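Local coordinates for excretory-secretory protein 2 (Ancylostoma ceylanicum, PDB 3NSW) that is of unknown biochemical function but adopts a netrin-like fold, is released by the hookworm and probably acts as an immunomodulator in the host, at residues I19-T24 / G80-N85; S12-E17 / D87-L92; Y6-L11 / G60-D65; V25-V30 / Q41-Y46. All blocks are in the same frame, centred on the assembly; numbering follows the deposited sequence.

Contact 1 of 4, residues I19-T24 / G80-N85; sequences INDVET and GCKSGN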
loop_
_atom_site.group_PDB
_atom_site.type_symbol
_atom_site.label_atom_id
_atom_site.label_comp_id
_atom_site.label_asym_id
_atom_site.label_seq_id
_atom_site.Cartn_x
_atom_site.Cartn_y
_atom_site.Cartn_z
ATOM N N ILE A 19 -9.945 -2.940 3.166
ATOM C CA ILE A 19 -9.372 -2.407 4.398
ATOM C C ILE A 19 -9.381 -3.427 5.541
ATOM O O ILE A 19 -8.381 -3.583 6.239
ATOM C CB ILE A 19 -10.092 -1.122 4.830
ATOM C CG1 ILE A 19 -9.775 0.009 3.837
ATOM C CG2 ILE A 19 -9.658 -0.702 6.243
ATOM C CD1 ILE A 19 -10.751 1.172 3.921
ATOM N N ASN A 20 -10.502 -4.120 5.724
ATOM C CA ASN A 20 -10.625 -5.105 6.804
ATOM C C ASN A 20 -9.704 -6.305 6.656
ATOM O O ASN A 20 -9.366 -6.949 7.642
ATOM C CB ASN A 20 -12.069 -5.588 6.932
ATOM C CG ASN A 20 -12.978 -4.546 7.501
ATOM O OD1 ASN A 20 -12.534 -3.510 8.008
ATOM N ND2 ASN A 20 -14.280 -4.819 7.454
ATOM N N ASP A 21 -9.292 -6.601 5.426
ATOM C CA ASP A 21 -8.482 -7.776 5.183
ATOM C C ASP A 21 -6.970 -7.555 5.186
ATOM O O ASP A 21 -6.212 -8.496 4.982
ATOM C CB ASP A 21 -8.888 -8.463 3.897
ATOM C CG ASP A 21 -8.549 -9.920 3.924
ATOM O OD1 ASP A 21 -8.822 -10.545 4.967
ATOM O OD2 ASP A 21 -7.963 -10.423 2.952
ATOM N N VAL A 22 -6.541 -6.324 5.425
ATOM C CA VAL A 22 -5.109 -6.042 5.559
ATOM C C VAL A 22 -4.758 -5.694 7.003
ATOM O O VAL A 22 -5.645 -5.460 7.821
ATOM C CB VAL A 22 -4.616 -4.975 4.536
ATOM C CG1 VAL A 22 -4.780 -5.504 3.110
ATOM C CG2 VAL A 22 -5.348 -3.634 4.703
ATOM N N GLU A 23 -3.469 -5.695 7.328
ATOM C CA GLU A 23 -3.042 -5.323 8.670
ATOM C C GLU A 23 -2.798 -3.813 8.792
ATOM O O GLU A 23 -3.126 -3.212 9.817
ATOM C CB GLU A 23 -1.793 -6.100 9.078
ATOM C CG GLU A 23 -1.461 -5.990 10.561
ATOM C CD GLU A 23 -2.637 -6.336 11.467
ATOM O OE1 GLU A 23 -3.337 -7.346 11.213
ATOM O OE2 GLU A 23 -2.863 -5.590 12.439
ATOM N N THR A 24 -2.221 -3.209 7.760
ATOM C CA THR A 24 -2.017 -1.758 7.762
ATOM C C THR A 24 -2.366 -1.155 6.408
ATOM O O THR A 24 -2.232 -1.800 5.364
ATOM C CB THR A 24 -0.567 -1.341 8.125
ATOM O OG1 THR A 24 0.349 -1.846 7.146
ATOM C CG2 THR A 24 -0.165 -1.817 9.531
ATOM N N GLY A 80 -2.223 -0.957 1.017
ATOM C CA GLY A 80 -2.831 -1.762 2.086
ATOM C C GLY A 80 -2.141 -3.105 2.092
ATOM O O GLY A 80 -2.098 -3.755 1.060
ATOM N N CYS A 81 -1.576 -3.522 3.220
ATOM C CA CYS A 81 -0.799 -4.776 3.222
ATOM C C CYS A 81 -1.062 -5.664 4.431
ATOM O O CYS A 81 -1.289 -5.170 5.518
ATOM C CB CYS A 81 0.709 -4.505 3.130
ATOM S SG CYS A 81 1.339 -3.889 1.525
ATOM N N LYS A 82 -1.012 -6.983 4.235
ATOM C CA LYS A 82 -0.886 -7.888 5.386
ATOM C C LYS A 82 0.563 -7.817 5.873
ATOM O O LYS A 82 1.436 -7.322 5.159
ATOM C CB LYS A 82 -1.274 -9.329 5.013
ATOM C CG LYS A 82 -2.706 -9.454 4.569
ATOM C CD LYS A 82 -3.049 -10.905 4.228
ATOM C CE LYS A 82 -4.535 -11.069 3.999
ATOM N NZ LYS A 82 -5.010 -10.366 2.787
ATOM N N SER A 83 0.818 -8.310 7.078
ATOM C CA SER A 83 2.168 -8.269 7.658
ATOM C C SER A 83 3.244 -8.798 6.706
ATOM O O SER A 83 3.017 -9.767 5.984
ATOM C CB SER A 83 2.193 -9.028 8.990
ATOM O OG SER A 83 1.321 -8.407 9.919
ATOM N N GLY A 84 4.399 -8.135 6.685
ATOM C CA GLY A 84 5.479 -8.473 5.759
ATOM C C GLY A 84 5.295 -7.912 4.361
ATOM O O GLY A 84 6.024 -8.288 3.428
ATOM N N ASN A 85 4.331 -6.997 4.217
ATOM C CA ASN A 85 4.015 -6.375 2.926
ATOM C C ASN A 85 3.678 -7.425 1.881
ATOM O O ASN A 85 4.255 -7.459 0.782
ATOM C CB ASN A 85 5.144 -5.454 2.452
ATOM C CG ASN A 85 5.096 -4.088 3.120
ATOM O OD1 ASN A 85 4.260 -3.837 3.992
ATOM N ND2 ASN A 85 5.995 -3.204 2.717
HETATM O O HOH W 1 1.215 -4.415 7.459
#
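Lys82 places CG anti to its carbonyl carbon (chi1 -62°), runs extended to CE and then bends at the last torsion (chi4 67°), which swings NZ round to Asp21. The two side chains meet at a slant, and Lys82 NZ lies 3.0 Å from Asp21 OD2 in a salt bridge. The ammonium comes from above the carboxylate plane; a weak hydrogen bond to the backbone, Lys82 NZ to Asp21 O at 3.1 Å, gives it a second hold on the same residue. Farther along, Cys81 O receives two backbone donors, Glu23 N at 2.9 Å and Thr24 N at 3.1 Å. The first bond is bent (141° at the hydrogen) and arrives above the carbonyl plane, whereas the second is almost straight, and the pairing of both residues with Cys81 makes a classic beta bulge. Cys81 N returns a bond to Thr24 O at 2.8 Å, and one water bridges Thr24 OG1 and Cys81 O. Val22 is buried beside this bulge, its CB 3.5 Å from Cys81 O and its CG1 3.7 Å from Gly80 C. Glu23 CG approaches Ser83 OG, while the carboxylate leads away to a salt bridge with Lys50. The bulge lies where the chain leaving helix 16-20 enters strand 24-33, antiparallel to the end of strand 75-82, and the Cys81-Cys88 disulfide ties that end to strand 88-92.

Contact 2 of 4, residues S12-E17 / D87-L92; sequences SEIRQE and DCFVKL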
loop_
_atom_site.group_PDB
_atom_site.type_symbol
_atom_site.label_atom_id
_atom_site.label_comp_id
_atom_site.label_asym_id
_atom_site.label_seq_id
_atom_site.Cartn_x
_atom_site.Cartn_y
_atom_site.Cartn_z
ATOM N N SER A 12 -9.155 -0.199 -8.378
ATOM C CA SER A 12 -9.866 0.954 -8.923
ATOM C C SER A 12 -10.558 1.722 -7.800
ATOM O O SER A 12 -10.568 2.952 -7.805
ATOM C CB SER A 12 -10.883 0.523 -9.981
ATOM O OG SER A 12 -11.860 -0.340 -9.428
ATOM N N GLU A 13 -11.120 0.991 -6.839
ATOM C CA GLU A 13 -11.775 1.612 -5.681
ATOM C C GLU A 13 -11.459 0.868 -4.385
ATOM O O GLU A 13 -11.583 -0.356 -4.315
ATOM C CB GLU A 13 -13.296 1.693 -5.893
ATOM C CG GLU A 13 -14.050 2.367 -4.749
ATOM C CD GLU A 13 -15.541 2.539 -5.006
ATOM O OE1 GLU A 13 -16.087 1.896 -5.928
ATOM O OE2 GLU A 13 -16.173 3.323 -4.268
ATOM N N ILE A 14 -11.050 1.614 -3.361
ATOM C CA ILE A 14 -10.845 1.034 -2.042
ATOM C C ILE A 14 -12.202 0.914 -1.344
ATOM O O ILE A 14 -12.939 1.898 -1.226
ATOM C CB ILE A 14 -9.878 1.875 -1.174
ATOM C CG1 ILE A 14 -8.502 1.979 -1.843
ATOM C CG2 ILE A 14 -9.770 1.288 0.235
ATOM C CD1 ILE A 14 -7.609 3.016 -1.209
ATOM N N ARG A 15 -12.521 -0.302 -0.889
ATOM C CA ARG A 15 -13.756 -0.556 -0.146
ATOM C C ARG A 15 -13.462 -1.100 1.256
ATOM O O ARG A 15 -12.341 -1.522 1.539
ATOM C CB ARG A 15 -14.646 -1.543 -0.912
ATOM C CG ARG A 15 -14.932 -1.145 -2.359
ATOM C CD ARG A 15 -15.086 -2.372 -3.250
ATOM N NE ARG A 15 -13.972 -3.312 -3.085
ATOM C CZ ARG A 15 -13.761 -4.381 -3.849
ATOM N NH1 ARG A 15 -14.581 -4.667 -4.857
ATOM N NH2 ARG A 15 -12.723 -5.170 -3.607
ATOM N N GLN A 16 -14.480 -1.113 2.117
ATOM C CA GLN A 16 -14.346 -1.641 3.484
ATOM C C GLN A 16 -13.755 -3.063 3.562
ATOM O O GLN A 16 -12.935 -3.358 4.443
ATOM C CB GLN A 16 -15.694 -1.589 4.217
ATOM C CG GLN A 16 -15.593 -1.807 5.723
ATOM C CD GLN A 16 -14.758 -0.748 6.411
ATOM O OE1 GLN A 16 -15.072 0.435 6.346
ATOM N NE2 GLN A 16 -13.687 -1.171 7.077
ATOM N N GLU A 17 -14.169 -3.928 2.642
ATOM C CA GLU A 17 -13.692 -5.315 2.607
ATOM C C GLU A 17 -12.180 -5.380 2.405
ATOM O O GLU A 17 -11.506 -6.239 2.984
ATOM C CB GLU A 17 -14.380 -6.123 1.499
ATOM C CG GLU A 17 -15.873 -5.955 1.419
ATOM C CD GLU A 17 -16.288 -4.918 0.400
ATOM O OE1 GLU A 17 -16.332 -5.258 -0.802
ATOM O OE2 GLU A 17 -16.579 -3.769 0.798
ATOM N N ASP A 87 0.194 -9.733 0.079
ATOM C CA ASP A 87 -1.213 -9.605 -0.339
ATOM C C ASP A 87 -1.673 -8.153 -0.324
ATOM O O ASP A 87 -2.699 -7.813 0.292
ATOM C CB ASP A 87 -2.133 -10.449 0.554
ATOM C CG ASP A 87 -2.059 -11.931 0.248
ATOM O OD1 ASP A 87 -1.812 -12.317 -0.919
ATOM O OD2 ASP A 87 -2.271 -12.722 1.191
ATOM N N CYS A 88 -0.909 -7.296 -1.002
ATOM C CA CYS A 88 -1.131 -5.879 -0.909
ATOM C C CYS A 88 -2.092 -5.403 -1.982
ATOM O O CYS A 88 -2.184 -5.995 -3.072
ATOM C CB CYS A 88 0.205 -5.116 -1.037
ATOM S SG CYS A 88 1.434 -5.531 0.231
ATOM N N PHE A 89 -2.826 -4.340 -1.651
ATOM C CA PHE A 89 -3.522 -3.551 -2.657
ATOM C C PHE A 89 -2.901 -2.151 -2.783
ATOM O O PHE A 89 -2.313 -1.626 -1.825
ATOM C CB PHE A 89 -5.047 -3.483 -2.401
ATOM C CG PHE A 89 -5.461 -2.663 -1.188
ATOM C CD1 PHE A 89 -5.420 -1.255 -1.208
ATOM C CD2 PHE A 89 -5.915 -3.299 -0.038
ATOM C CE1 PHE A 89 -5.813 -0.504 -0.090
ATOM C CE2 PHE A 89 -6.316 -2.566 1.079
ATOM C CZ PHE A 89 -6.264 -1.164 1.059
ATOM N N VAL A 90 -3.020 -1.569 -3.970
ATOM C CA VAL A 90 -2.393 -0.271 -4.267
ATOM C C VAL A 90 -3.387 0.607 -5.021
ATOM O O VAL A 90 -4.061 0.138 -5.940
ATOM C CB VAL A 90 -1.128 -0.448 -5.158
ATOM C CG1 VAL A 90 -0.368 0.886 -5.263
ATOM C CG2 VAL A 90 -0.216 -1.538 -4.605
ATOM N N LYS A 91 -3.461 1.879 -4.640
ATOM C CA LYS A 91 -4.327 2.855 -5.295
ATOM C C LYS A 91 -3.583 4.188 -5.362
ATOM O O LYS A 91 -2.953 4.598 -4.393
ATOM C CB LYS A 91 -5.629 3.018 -4.498
ATOM C CG LYS A 91 -6.436 4.293 -4.812
ATOM C CD LYS A 91 -7.571 4.048 -5.801
ATOM C CE LYS A 91 -8.236 5.376 -6.165
ATOM N NZ LYS A 91 -9.587 5.231 -6.748
ATOM N N LEU A 92 -3.626 4.840 -6.521
ATOM C CA LEU A 92 -3.027 6.166 -6.671
ATOM C C LEU A 92 -3.644 7.129 -5.671
ATOM O O LEU A 92 -4.861 7.301 -5.640
ATOM C CB LEU A 92 -3.263 6.696 -8.093
ATOM C CG LEU A 92 -2.385 7.859 -8.542
ATOM C CD1 LEU A 92 -0.967 7.356 -8.753
ATOM C CD2 LEU A 92 -2.944 8.468 -9.819
#
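Ile14 rests its CD1 on the aliphatic part of Lys91, 3.8 Å from Lys91 CB, and with CG1 it meets the Phe89 ring, 4.1 Å from Phe89 CE1. The isoleucine crosses the phenylalanine at about a right angle. It can touch both because Phe89 and Lys91, two residues apart on one strand, direct their side chains to the same side of the sheet, toward the loop. Phe89 is buried, and its chi1 of 70°, with CG between backbone N and carbonyl carbon, brings CE1 up to both CG1 and CD1 of Ile14. Lys91 bends at its second torsion (chi2 98°) and carries its amino group beyond the isoleucine to the backbone, where Lys91 NZ donates to Ser12 O at 2.7 Å. The donor is tilted 31° from that carbonyl plane. NZ has a second, charged partner in Glu100 OE2, while the other oxygen of that carboxylate accepts from Ile14 N, so Glu100 binds both sides of the contact. The loop that joins strand 9-10 to helix 16-20, with Arg15 at the N-cap position, runs across strand 88-92; Leu11, Val22 and Ile19 extend the apolar patch, and helix 98-104 supplies Glu100 from beside it.

Contact 3 of 4, residues Y6-L11 / G60-D65; sequences YCPKML and GTLRDD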
loop_
_atom_site.group_PDB
_atom_site.type_symbol
_atom_site.label_atom_id
_atom_site.label_comp_id
_atom_site.label_asym_id
_atom_site.label_seq_id
_atom_site.Cartn_x
_atom_site.Cartn_y
_atom_site.Cartn_z
ATOM N N TYR A 6 3.340 -12.094 -2.930
ATOM C CA TYR A 6 4.102 -10.903 -3.333
ATOM C C TYR A 6 3.701 -10.449 -4.719
ATOM O O TYR A 6 4.548 -10.047 -5.517
ATOM C CB TYR A 6 5.602 -11.189 -3.347
ATOM C CG TYR A 6 6.195 -11.419 -1.996
ATOM C CD1 TYR A 6 5.935 -10.547 -0.942
ATOM C CD2 TYR A 6 7.048 -12.501 -1.772
ATOM C CE1 TYR A 6 6.500 -10.765 0.315
ATOM C CE2 TYR A 6 7.615 -12.722 -0.526
ATOM C CZ TYR A 6 7.339 -11.848 0.508
ATOM O OH TYR A 6 7.891 -12.075 1.740
ATOM N N CYS A 7 2.410 -10.530 -5.012
ATOM C CA CYS A 7 1.877 -9.985 -6.252
ATOM C C CYS A 7 0.810 -8.918 -5.959
ATOM O O CYS A 7 -0.383 -9.214 -5.950
ATOM C CB CYS A 7 1.338 -11.111 -7.131
ATOM S SG CYS A 7 2.631 -12.281 -7.642
ATOM N N PRO A 8 1.243 -7.667 -5.716
ATOM C CA PRO A 8 0.282 -6.624 -5.351
ATOM C C PRO A 8 -0.698 -6.366 -6.482
ATOM O O PRO A 8 -0.389 -6.627 -7.648
ATOM C CB PRO A 8 1.163 -5.382 -5.113
ATOM C CG PRO A 8 2.541 -5.892 -4.996
ATOM C CD PRO A 8 2.622 -7.152 -5.778
ATOM N N LYS A 9 -1.885 -5.892 -6.137
ATOM C CA LYS A 9 -2.880 -5.595 -7.159
ATOM C C LYS A 9 -3.244 -4.131 -7.115
ATOM O O LYS A 9 -3.283 -3.547 -6.043
ATOM C CB LYS A 9 -4.129 -6.452 -6.955
ATOM C CG LYS A 9 -4.820 -6.264 -5.609
ATOM C CD LYS A 9 -6.058 -7.155 -5.514
ATOM C CE LYS A 9 -6.846 -6.888 -4.240
ATOM N NZ LYS A 9 -8.032 -7.787 -4.124
ATOM N N MET A 10 -3.533 -3.562 -8.282
ATOM C CA MET A 10 -4.075 -2.211 -8.368
ATOM C C MET A 10 -5.566 -2.301 -8.110
ATOM O O MET A 10 -6.245 -3.164 -8.679
ATOM C CB MET A 10 -3.861 -1.611 -9.760
ATOM C CG MET A 10 -2.423 -1.370 -10.171
ATOM S SD MET A 10 -1.460 -0.357 -9.034
ATOM C CE MET A 10 -2.428 1.130 -8.879
ATOM N N LEU A 11 -6.070 -1.419 -7.249
ATOM C CA LEU A 11 -7.505 -1.318 -7.005
ATOM C C LEU A 11 -8.062 -0.052 -7.635
ATOM O O LEU A 11 -7.516 1.037 -7.442
ATOM C CB LEU A 11 -7.809 -1.263 -5.507
ATOM C CG LEU A 11 -7.789 -2.479 -4.588
ATOM C CD1 LEU A 11 -8.408 -2.053 -3.264
ATOM C CD2 LEU A 11 -8.553 -3.658 -5.173
ATOM N N GLY A 60 10.606 1.611 3.660
ATOM C CA GLY A 60 10.343 0.173 3.494
ATOM C C GLY A 60 10.432 -0.204 2.033
ATOM O O GLY A 60 10.839 0.610 1.201
ATOM N N THR A 61 10.049 -1.439 1.725
ATOM C CA THR A 61 10.105 -1.945 0.359
ATOM C C THR A 61 8.868 -2.781 0.080
ATOM O O THR A 61 8.216 -3.299 1.000
ATOM C CB THR A 61 11.344 -2.837 0.118
ATOM O OG1 THR A 61 11.323 -3.926 1.047
ATOM C CG2 THR A 61 12.645 -2.053 0.276
ATOM N N LEU A 62 8.527 -2.881 -1.197
ATOM C CA LEU A 62 7.399 -3.696 -1.634
ATOM C C LEU A 62 7.862 -4.633 -2.739
ATOM O O LEU A 62 8.193 -4.190 -3.836
ATOM C CB LEU A 62 6.264 -2.791 -2.147
ATOM C CG LEU A 62 5.031 -3.501 -2.724
ATOM C CD1 LEU A 62 4.308 -4.287 -1.628
ATOM C CD2 LEU A 62 4.100 -2.469 -3.380
ATOM N N ARG A 63 7.885 -5.933 -2.450
ATOM C CA ARG A 63 8.288 -6.928 -3.437
ATOM C C ARG A 63 7.156 -7.236 -4.422
ATOM O O ARG A 63 5.991 -7.301 -4.027
ATOM C CB ARG A 63 8.735 -8.197 -2.710
ATOM C CG ARG A 63 9.190 -9.312 -3.625
ATOM C CD ARG A 63 9.948 -10.362 -2.839
ATOM N NE ARG A 63 9.847 -11.652 -3.506
ATOM C CZ ARG A 63 10.377 -12.785 -3.061
ATOM N NH1 ARG A 63 11.063 -12.818 -1.927
ATOM N NH2 ARG A 63 10.188 -13.896 -3.743
ATOM N N ASP A 64 7.501 -7.425 -5.696
ATOM C CA ASP A 64 6.523 -7.816 -6.724
ATOM C C ASP A 64 7.084 -8.950 -7.571
ATOM O O ASP A 64 8.005 -8.744 -8.366
ATOM C CB ASP A 64 6.111 -6.624 -7.614
ATOM C CG ASP A 64 5.129 -7.018 -8.734
ATOM O OD1 ASP A 64 4.504 -8.097 -8.667
ATOM O OD2 ASP A 64 4.972 -6.237 -9.697
ATOM N N ASP A 65 6.507 -10.136 -7.398
ATOM C CA ASP A 65 6.931 -11.343 -8.109
ATOM C C ASP A 65 6.169 -11.581 -9.420
ATOM O O ASP A 65 6.498 -12.504 -10.170
ATOM C CB ASP A 65 6.718 -12.560 -7.205
ATOM C CG ASP A 65 7.838 -12.755 -6.195
ATOM O OD1 ASP A 65 8.793 -11.951 -6.157
ATOM O OD2 ASP A 65 7.755 -13.728 -5.424
HETATM O O HOH W 2 1.361 -8.060 -9.044
#
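The backbones of 6-11 and 60-65 come closest at Cys7 and Asp64, with their CA atoms 5.1 Å apart, and a single hydrogen bond joins them: Asp65 N donates to Tyr6 O at 2.7 Å, nearly straight at 169°. The same oxygen also receives a CA-H contact from Asp64 CA at 3.2 Å. Beside this link Arg63 stretches over one face of the Tyr6 ring. Its CD stands 4.0 Å from the ring centroid as a CH-pi contact, and the guanidinium lies over the CD2-CE2 rim of that face, Arg63 NE 3.4 Å from Tyr6 CD2, the two planes 26° apart. Asp65 holds the guanidinium side-on, Arg63 NE binding Asp65 OD1 at 2.9 Å and Arg63 NH2 binding OD2; Arg36 also pairs with OD1. On the other flank Pro8 CG lies 4.1 Å from Leu62 CD2, and a water bridges Pro8 O and Asp64 OD1, an oxygen also bonded to the N-H groups of Cys66 and Gly67. Together with the Cys7-Cys66 disulfide, the contact joins the segment leading into strand 9-10 to the end of strand 59-63, the two outermost strands, consistent with the closed barrel of netrin-like domains such as TIMPs.

Contact 4 of 4, residues V25-V30 / Q41-Y46; sequences VAYVTV and QYWRLY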
loop_
_atom_site.group_PDB
_atom_site.type_symbol
_atom_site.label_atom_id
_atom_site.label_comp_id
_atom_site.label_asym_id
_atom_site.label_seq_id
_atom_site.Cartn_x
_atom_site.Cartn_y
_atom_site.Cartn_z
ATOM N N VAL A 25 -2.807 0.091 6.440
ATOM C CA VAL A 25 -3.027 0.862 5.226
ATOM C C VAL A 25 -2.192 2.130 5.385
ATOM O O VAL A 25 -2.303 2.829 6.392
ATOM C CB VAL A 25 -4.498 1.253 5.043
ATOM C CG1 VAL A 25 -4.680 1.929 3.698
ATOM C CG2 VAL A 25 -5.409 0.008 5.141
ATOM N N ALA A 26 -1.373 2.407 4.378
ATOM C CA ALA A 26 -0.374 3.472 4.449
ATOM C C ALA A 26 -0.432 4.438 3.277
ATOM O O ALA A 26 -0.883 4.086 2.194
ATOM C CB ALA A 26 1.004 2.843 4.516
ATOM N N TYR A 27 0.089 5.649 3.501
ATOM C CA TYR A 27 0.232 6.689 2.483
ATOM C C TYR A 27 1.726 6.689 2.228
ATOM O O TYR A 27 2.504 6.947 3.158
ATOM C CB TYR A 27 -0.223 8.021 3.107
ATOM C CG TYR A 27 -0.036 9.273 2.277
ATOM C CD1 TYR A 27 0.163 9.227 0.893
ATOM C CD2 TYR A 27 -0.145 10.538 2.893
ATOM C CE1 TYR A 27 0.312 10.425 0.147
ATOM C CE2 TYR A 27 -0.001 11.714 2.163
ATOM C CZ TYR A 27 0.220 11.651 0.803
ATOM O OH TYR A 27 0.343 12.815 0.083
ATOM N N VAL A 28 2.127 6.333 1.005
ATOM C CA VAL A 28 3.540 6.148 0.663
ATOM C C VAL A 28 3.917 6.876 -0.627
ATOM O O VAL A 28 3.050 7.198 -1.439
ATOM C CB VAL A 28 3.896 4.643 0.493
ATOM C CG1 VAL A 28 3.602 3.848 1.784
ATOM C CG2 VAL A 28 3.155 4.027 -0.691
ATOM N N THR A 29 5.209 7.148 -0.800
ATOM C CA THR A 29 5.733 7.522 -2.104
ATOM C C THR A 29 6.699 6.435 -2.534
ATOM O O THR A 29 7.525 5.974 -1.736
ATOM C CB THR A 29 6.497 8.854 -2.063
ATOM O OG1 THR A 29 5.654 9.877 -1.522
ATOM C CG2 THR A 29 6.921 9.264 -3.501
ATOM N N VAL A 30 6.587 6.012 -3.792
ATOM C CA VAL A 30 7.595 5.122 -4.388
ATOM C C VAL A 30 8.805 5.986 -4.729
ATOM O O VAL A 30 8.693 6.946 -5.500
ATOM C CB VAL A 30 7.052 4.397 -5.648
ATOM C CG1 VAL A 30 8.159 3.601 -6.367
ATOM C CG2 VAL A 30 5.902 3.492 -5.281
ATOM N N GLN A 41 8.811 5.457 0.780
ATOM C CA GLN A 41 8.800 6.394 1.888
ATOM C C GLN A 41 7.400 6.368 2.480
ATOM O O GLN A 41 6.416 6.541 1.766
ATOM C CB GLN A 41 9.136 7.812 1.401
ATOM C CG GLN A 41 8.793 8.929 2.387
ATOM C CD GLN A 41 9.833 9.094 3.488
ATOM O OE1 GLN A 41 11.027 9.193 3.218
ATOM N NE2 GLN A 41 9.376 9.128 4.736
ATOM N N TYR A 42 7.312 6.153 3.786
ATOM C CA TYR A 42 6.020 6.156 4.477
ATOM C C TYR A 42 5.743 7.531 5.062
ATOM O O TYR A 42 6.584 8.095 5.761
ATOM C CB TYR A 42 6.032 5.131 5.614
ATOM C CG TYR A 42 5.854 3.719 5.134
ATOM C CD1 TYR A 42 4.607 3.099 5.196
ATOM C CD2 TYR A 42 6.934 3.001 4.613
ATOM C CE1 TYR A 42 4.434 1.792 4.748
ATOM C CE2 TYR A 42 6.774 1.702 4.159
ATOM C CZ TYR A 42 5.530 1.102 4.238
ATOM O OH TYR A 42 5.379 -0.181 3.796
ATOM N N TRP A 43 4.549 8.049 4.796
ATOM C CA TRP A 43 4.129 9.342 5.321
ATOM C C TRP A 43 3.196 9.205 6.507
ATOM O O TRP A 43 3.237 10.023 7.429
ATOM C CB TRP A 43 3.445 10.171 4.232
ATOM C CG TRP A 43 4.330 10.443 3.056
ATOM C CD1 TRP A 43 4.201 9.927 1.794
ATOM C CD2 TRP A 43 5.491 11.288 3.031
ATOM N NE1 TRP A 43 5.206 10.406 0.986
ATOM C CE2 TRP A 43 6.008 11.244 1.714
ATOM C CE3 TRP A 43 6.136 12.084 3.985
ATOM C CZ2 TRP A 43 7.149 11.965 1.326
ATOM C CZ3 TRP A 43 7.276 12.806 3.600
ATOM C CH2 TRP A 43 7.767 12.737 2.280
ATOM N N ARG A 44 2.348 8.176 6.480
ATOM C CA ARG A 44 1.286 8.058 7.468
ATOM C C ARG A 44 0.767 6.633 7.443
ATOM O O ARG A 44 0.696 6.033 6.386
ATOM C CB ARG A 44 0.136 8.990 7.070
ATOM C CG ARG A 44 -1.112 8.866 7.935
ATOM C CD ARG A 44 -2.149 9.866 7.496
ATOM N NE ARG A 44 -3.377 9.729 8.267
ATOM C CZ ARG A 44 -4.477 10.429 8.024
ATOM N NH1 ARG A 44 -4.491 11.305 7.027
ATOM N NH2 ARG A 44 -5.555 10.255 8.768
ATOM N N LEU A 45 0.410 6.098 8.605
ATOM C CA LEU A 45 -0.392 4.867 8.622
ATOM C C LEU A 45 -1.788 5.309 9.001
ATOM O O LEU A 45 -1.960 5.992 10.020
ATOM C CB LEU A 45 0.136 3.868 9.655
ATOM C CG LEU A 45 1.579 3.363 9.574
ATOM C CD1 LEU A 45 1.731 2.176 10.496
ATOM C CD2 LEU A 45 1.948 2.971 8.170
ATOM N N TYR A 46 -2.780 4.964 8.180
ATOM C CA TYR A 46 -4.159 5.314 8.500
ATOM C C TYR A 46 -4.624 4.475 9.690
ATOM O O TYR A 46 -4.094 3.392 9.933
ATOM C CB TYR A 46 -5.079 5.119 7.292
ATOM C CG TYR A 46 -4.722 5.977 6.089
ATOM C CD1 TYR A 46 -5.146 7.313 6.009
ATOM C CD2 TYR A 46 -3.956 5.462 5.033
ATOM C CE1 TYR A 46 -4.825 8.104 4.905
ATOM C CE2 TYR A 46 -3.633 6.248 3.919
ATOM C CZ TYR A 46 -4.069 7.575 3.876
ATOM O OH TYR A 46 -3.764 8.353 2.785
HETATM O O HOH W 3 -3.262 0.963 9.263
#
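Val25-Val30 and Gln41-Tyr46 pair as the two arms of an antiparallel beta hairpin, broken by a classic bulge in which Trp43 and Arg44 both face Tyr27. Tyr27 N donates to Arg44 O and Tyr27 O accepts from Trp43 N at 2.8 Å, so one residue serves two across the bulge, and the register shifts by one beyond it. The tight side of the hairpin carries Ala26, Val28, Tyr42 and Leu45. Here Val28 CG1 sits over the face of the Tyr42 ring, 3.9 Å from its centroid, while Ala26 CB comes up to the ring edge, 3.6 Å from Tyr42 CE1. Leu79 of strand 75-82 packs on this tyrosine as well. At the buried end Tyr46 runs alongside the partner strand, its OH 3.6 Å from Tyr27 CB and its CD2 3.8 Å from Val25 CG1.

The other side is more open to solvent. Arg44 starts beside Tyr27 but extends away; Tyr46 CD1 stands over one face of its guanidinium, which bonds to Glu106 O. Trp43, exposed, turns the edge of its five-membered ring to the face of Tyr27, with centroids 5.0 Å apart and planes at 52°. Its chi1 of -60° directs the indole toward Thr29, whose OG1 also bonds to Asp76 OD1; the polar link is short, Trp43 NE1 donating to Thr29 OG1 at 2.6 Å, in the ring plane and almost straight at 175°.

All four contacts bear on one mixed sheet with strand order 9-10, 88-92, 75-82, 24-33, 37-45, 59-63. Contact 4 joins neighbouring strands of the hairpin, contact 1 pairs the start of strand 24-33 with the end of 75-82, contact 2 lays the loop before helix 16-20 on strand 88-92, and contact 3 joins the segment leading into strand 9-10 to the end of 59-63. Contacts 1 and 2 are nearest, about 10 Å between centres, and are joined by the Cys81-Cys88 disulfide; contact 4 lies about 14 Å from contacts 2 and 3, across the chain's centre. Along the chain contact 4 is nested within the other three, whereas contact 3 alternates with contacts 1 and 2, so distant segments interlock in one compact domain.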